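Local coordinates for protein short chain dehydrogenase (A0QTM2 homolog) (Mycobacterium thermoresistibile, PDB 3SC4) that is probably an NAD(P)-dependent oxidoreductase of the short-chain dehydrogenase family, built on a Rossmann fold, at residues H146-S151 with Y229-K234; N192-R197 with L243-V248. One frame throughout, in Å; residues are numbered along the deposited sequence.

Contact 1 (H146-S151 with Y229-K234); sequences HILTLS and YVVLNK
The imidazole of His146 lies against the backbone of 231-234, with Leu232 CA over the centre of one ring face in a CH-pi contact, 4.2 Å from the ring centroid and 8° off its normal. Val231 O lies over the same face, 3.1 Å from His146 CE1, but its angle to NE2 is too poor for a hydrogen bond. At the ring edge His146 NE2 donates to Lys234 O over 3.1 Å; that oxygen lies near the ring plane, while NE2 approaches it from well above the carbonyl plane. Lys234 O also accepts from Asn144 ND2, and Val231 O accepts Lys234 N. This is Rossmann-type packing: helix 222-232 packs on the face of strand 146-149 that carries His146 and Leu148, while the other face, with Ile147 and Thr149, meets helix 164-183. Further along, the contact is purely apolar. The isobutyl group of Leu148, with CG anti to the backbone N (chi1 -171°), reaches toward the helix and sets CD1 3.8 Å from Val231 CG1. Leu232 sends its CD2 branch back to the strand, 3.5 Å from His146 CB and more loosely against Leu148 CB. Beyond Val231, Val248 of helix 245-252 continues the packing.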
loop_
_atom_site.group_PDB
_atom_site.type_symbol
_atom_site.label_atom_id
_atom_site.label_comp_id
_atom_site.label_asym_id
_atom_site.label_seq_id
_atom_site.Cartn_x
_atom_site.Cartn_y
_atom_site.Cartn_z
ATOM N N HIS B 146 13.679 17.513 5.612
ATOM C CA HIS B 146 13.120 16.839 4.451
ATOM C C HIS B 146 13.079 15.346 4.635
ATOM O O HIS B 146 14.091 14.743 4.974
ATOM C CB HIS B 146 13.995 17.098 3.213
ATOM C CG HIS B 146 13.548 18.262 2.403
ATOM N ND1 HIS B 146 12.701 18.127 1.325
ATOM C CD2 HIS B 146 13.794 19.587 2.536
ATOM C CE1 HIS B 146 12.460 19.321 0.814
ATOM N NE2 HIS B 146 13.110 20.224 1.529
ATOM N N ILE B 147 11.925 14.743 4.367
ATOM C CA ILE B 147 11.888 13.314 4.138
ATOM C C ILE B 147 11.774 13.087 2.639
ATOM O O ILE B 147 10.955 13.704 1.992
ATOM C CB ILE B 147 10.727 12.647 4.825
ATOM C CG1 ILE B 147 10.734 13.008 6.324
ATOM C CG2 ILE B 147 10.832 11.151 4.577
ATOM C CD1 ILE B 147 9.541 12.465 7.164
ATOM N N LEU B 148 12.588 12.195 2.095
ATOM C CA LEU B 148 12.575 11.923 0.659
ATOM C C LEU B 148 12.560 10.427 0.460
ATOM O O LEU B 148 13.422 9.710 1.003
ATOM C CB LEU B 148 13.814 12.509 -0.008
ATOM C CG LEU B 148 13.822 12.484 -1.531
ATOM C CD1 LEU B 148 12.781 13.411 -2.101
ATOM C CD2 LEU B 148 15.205 12.893 -2.031
ATOM N N THR B 149 11.598 9.963 -0.335
ATOM C CA THR B 149 11.298 8.549 -0.443
ATOM C C THR B 149 11.414 8.181 -1.896
ATOM O O THR B 149 10.925 8.877 -2.761
ATOM C CB THR B 149 9.891 8.257 0.149
ATOM O OG1 THR B 149 9.908 8.569 1.542
ATOM C CG2 THR B 149 9.518 6.812 0.008
ATOM N N LEU B 150 12.118 7.100 -2.151
ATOM C CA LEU B 150 12.532 6.740 -3.497
ATOM C C LEU B 150 11.503 5.775 -4.066
ATOM O O LEU B 150 11.648 4.533 -3.964
ATOM C CB LEU B 150 13.957 6.187 -3.479
ATOM C CG LEU B 150 15.061 7.270 -3.574
ATOM C CD1 LEU B 150 14.746 8.606 -2.877
ATOM C CD2 LEU B 150 16.422 6.762 -3.159
ATOM N N SER B 151 10.445 6.366 -4.641
ATOM C CA SER B 151 9.262 5.615 -5.061
ATOM C C SER B 151 8.521 6.426 -6.100
ATOM O O SER B 151 8.803 7.604 -6.258
ATOM C CB SER B 151 8.385 5.328 -3.853
ATOM O OG SER B 151 7.894 6.544 -3.336
ATOM N N TYR B 229 19.497 16.173 -4.487
ATOM C CA TYR B 229 20.183 17.334 -3.959
ATOM C C TYR B 229 19.339 18.581 -4.163
ATOM O O TYR B 229 19.146 19.365 -3.252
ATOM C CB TYR B 229 21.551 17.473 -4.631
ATOM C CG TYR B 229 22.413 18.573 -4.032
ATOM C CD1 TYR B 229 23.136 18.365 -2.848
ATOM C CD2 TYR B 229 22.494 19.832 -4.652
ATOM C CE1 TYR B 229 23.920 19.371 -2.295
ATOM C CE2 TYR B 229 23.268 20.857 -4.109
ATOM C CZ TYR B 229 23.980 20.626 -2.930
ATOM O OH TYR B 229 24.750 21.645 -2.427
ATOM N N VAL B 230 18.816 18.748 -5.363
ATOM C CA VAL B 230 17.943 19.877 -5.655
ATOM C C VAL B 230 16.749 19.896 -4.701
ATOM O O VAL B 230 16.440 20.934 -4.117
ATOM C CB VAL B 230 17.453 19.837 -7.112
ATOM C CG1 VAL B 230 16.355 20.888 -7.340
ATOM C CG2 VAL B 230 18.658 19.994 -8.093
ATOM N N VAL B 231 16.114 18.742 -4.512
ATOM C CA VAL B 231 14.915 18.643 -3.677
ATOM C C VAL B 231 15.241 18.926 -2.211
ATOM O O VAL B 231 14.488 19.638 -1.530
ATOM C CB VAL B 231 14.198 17.268 -3.834
ATOM C CG1 VAL B 231 13.067 17.107 -2.812
ATOM C CG2 VAL B 231 13.658 17.124 -5.223
ATOM N N LEU B 232 16.380 18.423 -1.732
ATOM C CA LEU B 232 16.736 18.567 -0.311
ATOM C C LEU B 232 17.140 19.990 0.075
ATOM O O LEU B 232 17.206 20.323 1.265
ATOM C CB LEU B 232 17.837 17.582 0.063
ATOM C CG LEU B 232 17.434 16.108 -0.051
ATOM C CD1 LEU B 232 18.637 15.196 0.134
ATOM C CD2 LEU B 232 16.344 15.812 0.948
ATOM N N ASN B 233 17.392 20.819 -0.931
ATOM C CA ASN B 233 17.652 22.240 -0.735
ATOM C C ASN B 233 16.433 23.128 -0.901
ATOM O O ASN B 233 16.532 24.345 -0.666
ATOM C CB ASN B 233 18.746 22.708 -1.689
ATOM C CG ASN B 233 20.106 22.330 -1.203
ATOM O OD1 ASN B 233 20.612 22.949 -0.284
ATOM N ND2 ASN B 233 20.708 21.296 -1.800
ATOM N N LYS B 234 15.282 22.563 -1.272
ATOM C CA LYS B 234 14.082 23.397 -1.407
ATOM C C LYS B 234 13.553 23.725 -0.021
ATOM O O LYS B 234 13.961 23.107 0.962
ATOM C CB LYS B 234 12.992 22.710 -2.228
ATOM C CG LYS B 234 13.313 22.553 -3.692
ATOM C CD LYS B 234 13.049 23.802 -4.536
ATOM C CE LYS B 234 12.682 23.407 -5.979
ATOM N NZ LYS B 234 13.252 24.302 -6.989
#

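Contact 2 (N192-R197 with L243-V248); sequences NTLWPR and LLCEDV
Arg197 grips Asp247 side-on: NE donates to OD1 at 2.7 Å and NH2 to OD2 at 2.9 Å, both bonds nearly straight and both on syn lone pairs. The guanidinium and carboxylate planes are only 6° apart, and NH1 is taken by Ser276 O. Leu244 CD1 lies over one face of the guanidinium, 3.3 Å from Arg197 NH2. Arg197 N donates to Glu246 OE1, on its syn side, at 3.1 Å; the bend of the glutamate at chi2 (88°) folds the carboxylate back to this amide, and its OE2 forms a salt bridge with Arg219. Upstream, the backbones pair as parallel strands: Leu243 N donates to Thr193 O, Trp195 N to Leu243 O, and Cys245 N, in the first turn of helix 245-252, to Trp195 O. A water accepts from Thr193 OG1 and donates to Leu243 O, giving that carbonyl a second donor. Leu194 CD1 packs 3.8 Å from Leu243 CB, while its CG meets Cys245 SG. Trp195 NE1 is bonded to Leu272 O. Strand 190-195 lies between 146-149 and the last strand, 242-244, with helix 164-183 against Thr193 and Trp195 and helix 222-232 against Leu243 and Cys245.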
loop_
_atom_site.group_PDB
_atom_site.type_symbol
_atom_site.label_atom_id
_atom_site.label_comp_id
_atom_site.label_asym_id
_atom_site.label_seq_id
_atom_site.Cartn_x
_atom_site.Cartn_y
_atom_site.Cartn_z
ATOM N N ASN B 192 8.543 14.183 0.231
ATOM C CA ASN B 192 8.347 14.064 -1.213
ATOM C C ASN B 192 8.792 12.682 -1.688
ATOM O O ASN B 192 9.513 11.974 -0.988
ATOM C CB ASN B 192 9.160 15.142 -1.966
ATOM C CG ASN B 192 8.684 16.556 -1.674
ATOM O OD1 ASN B 192 7.609 16.964 -2.123
ATOM N ND2 ASN B 192 9.479 17.308 -0.918
ATOM N N THR B 193 8.376 12.302 -2.884
ATOM C CA THR B 193 8.943 11.103 -3.498
ATOM C C THR B 193 9.730 11.501 -4.734
ATOM O O THR B 193 9.470 12.546 -5.339
ATOM C CB THR B 193 7.857 10.093 -3.897
ATOM O OG1 THR B 193 7.062 10.664 -4.933
ATOM C CG2 THR B 193 6.959 9.732 -2.709
ATOM N N LEU B 194 10.665 10.641 -5.131
ATOM C CA LEU B 194 11.547 10.930 -6.264
ATOM C C LEU B 194 11.867 9.655 -6.988
ATOM O O LEU B 194 12.295 8.675 -6.346
ATOM C CB LEU B 194 12.838 11.593 -5.765
ATOM C CG LEU B 194 13.865 12.076 -6.785
ATOM C CD1 LEU B 194 13.238 13.154 -7.660
ATOM C CD2 LEU B 194 15.199 12.574 -6.109
ATOM N N TRP B 195 11.709 9.686 -8.315
ATOM C CA TRP B 195 11.770 8.498 -9.172
ATOM C C TRP B 195 12.412 8.856 -10.531
ATOM O O TRP B 195 12.142 9.923 -11.078
ATOM C CB TRP B 195 10.339 8.004 -9.385
ATOM C CG TRP B 195 10.183 6.611 -9.967
ATOM C CD1 TRP B 195 9.633 6.294 -11.162
ATOM C CD2 TRP B 195 10.484 5.373 -9.328
ATOM N NE1 TRP B 195 9.608 4.948 -11.328
ATOM C CE2 TRP B 195 10.138 4.354 -10.219
ATOM C CE3 TRP B 195 11.055 5.032 -8.098
ATOM C CZ2 TRP B 195 10.334 2.998 -9.928
ATOM C CZ3 TRP B 195 11.251 3.689 -7.797
ATOM C CH2 TRP B 195 10.891 2.684 -8.717
ATOM N N PRO B 196 13.251 7.978 -11.091
ATOM C CA PRO B 196 13.934 8.313 -12.323
ATOM C C PRO B 196 13.140 7.864 -13.548
ATOM O O PRO B 196 12.398 6.902 -13.484
ATOM C CB PRO B 196 15.221 7.505 -12.204
ATOM C CG PRO B 196 14.802 6.273 -11.509
ATOM C CD PRO B 196 13.650 6.647 -10.612
ATOM N N ARG B 197 13.314 8.536 -14.670
ATOM C CA ARG B 197 12.516 8.221 -15.848
ATOM C C ARG B 197 13.030 7.016 -16.602
ATOM O O ARG B 197 12.279 6.407 -17.363
ATOM C CB ARG B 197 12.484 9.401 -16.833
ATOM C CG ARG B 197 11.546 10.481 -16.455
ATOM C CD ARG B 197 11.408 11.487 -17.571
ATOM N NE ARG B 197 10.343 12.436 -17.281
ATOM C CZ ARG B 197 9.098 12.372 -17.752
ATOM N NH1 ARG B 197 8.698 11.395 -18.555
ATOM N NH2 ARG B 197 8.230 13.304 -17.411
ATOM N N LEU B 243 7.770 13.314 -7.519
ATOM C CA LEU B 243 8.711 13.896 -8.513
ATOM C C LEU B 243 9.480 12.884 -9.379
ATOM O O LEU B 243 9.795 11.765 -8.945
ATOM C CB LEU B 243 9.743 14.742 -7.765
ATOM C CG LEU B 243 9.135 15.878 -6.944
ATOM C CD1 LEU B 243 10.101 16.377 -5.891
ATOM C CD2 LEU B 243 8.722 17.010 -7.896
ATOM N N LEU B 244 9.806 13.312 -10.598
ATOM C CA LEU B 244 10.682 12.567 -11.500
ATOM C C LEU B 244 12.068 13.243 -11.600
ATOM O O LEU B 244 12.137 14.446 -11.727
ATOM C CB LEU B 244 10.047 12.525 -12.887
ATOM C CG LEU B 244 8.762 11.709 -13.016
ATOM C CD1 LEU B 244 8.157 11.836 -14.424
ATOM C CD2 LEU B 244 9.046 10.269 -12.673
ATOM N N CYS B 245 13.163 12.481 -11.588
ATOM C CA CYS B 245 14.492 13.089 -11.525
ATOM C C CYS B 245 14.742 14.116 -12.650
ATOM O O CYS B 245 15.028 15.291 -12.405
ATOM C CB CYS B 245 15.575 12.013 -11.560
ATOM S SG CYS B 245 15.577 10.945 -10.093
ATOM N N GLU B 246 14.611 13.661 -13.884
ATOM C CA GLU B 246 14.913 14.497 -15.018
ATOM C C GLU B 246 14.091 15.800 -14.996
ATOM O O GLU B 246 14.632 16.887 -15.206
ATOM C CB GLU B 246 14.684 13.724 -16.309
ATOM C CG GLU B 246 15.730 12.653 -16.575
ATOM C CD GLU B 246 15.406 11.311 -15.940
ATOM O OE1 GLU B 246 14.712 11.272 -14.892
ATOM O OE2 GLU B 246 15.888 10.291 -16.486
ATOM N N ASP B 247 12.807 15.696 -14.686
ATOM C CA ASP B 247 11.956 16.885 -14.592
ATOM C C ASP B 247 12.475 17.871 -13.533
ATOM O O ASP B 247 12.531 19.070 -13.761
ATOM C CB ASP B 247 10.499 16.495 -14.304
ATOM C CG ASP B 247 9.955 15.511 -15.310
ATOM O OD1 ASP B 247 10.680 14.564 -15.670
ATOM O OD2 ASP B 247 8.800 15.661 -15.751
ATOM N N VAL B 248 12.846 17.355 -12.373
ATOM C CA VAL B 248 13.351 18.189 -11.300
ATOM C C VAL B 248 14.601 18.920 -11.769
ATOM O O VAL B 248 14.779 20.131 -11.506
ATOM C CB VAL B 248 13.648 17.340 -10.050
ATOM C CG1 VAL B 248 14.492 18.109 -9.047
ATOM C CG2 VAL B 248 12.347 16.899 -9.434
HETATM O O HOH W 1 8.024 9.988 -7.423
#

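After four earlier strands of the sheet, the chain lays down strand 146-149, then, after helix 164-183, its neighbour 190-195. Helix 222-232 follows and closes contact 1, bringing 229-234 back to 146-151 across 77 intervening residues. The chain then turns into strand 242-244 and helix 245-252, where contact 2 closes the shorter loop of 45 residues back to 192-197. The two closures cross rather than nest, because their segments alternate along the chain. Their centres are about 10 Å apart, and strands 146-149 and 190-195 are neighbours in the sheet, with a probable hydrogen bond between Leu194 N and Thr149 O, 3.0 Å apart. Together they tie a helix on one face of the sheet and the edge strand 242-244 to two adjacent strands.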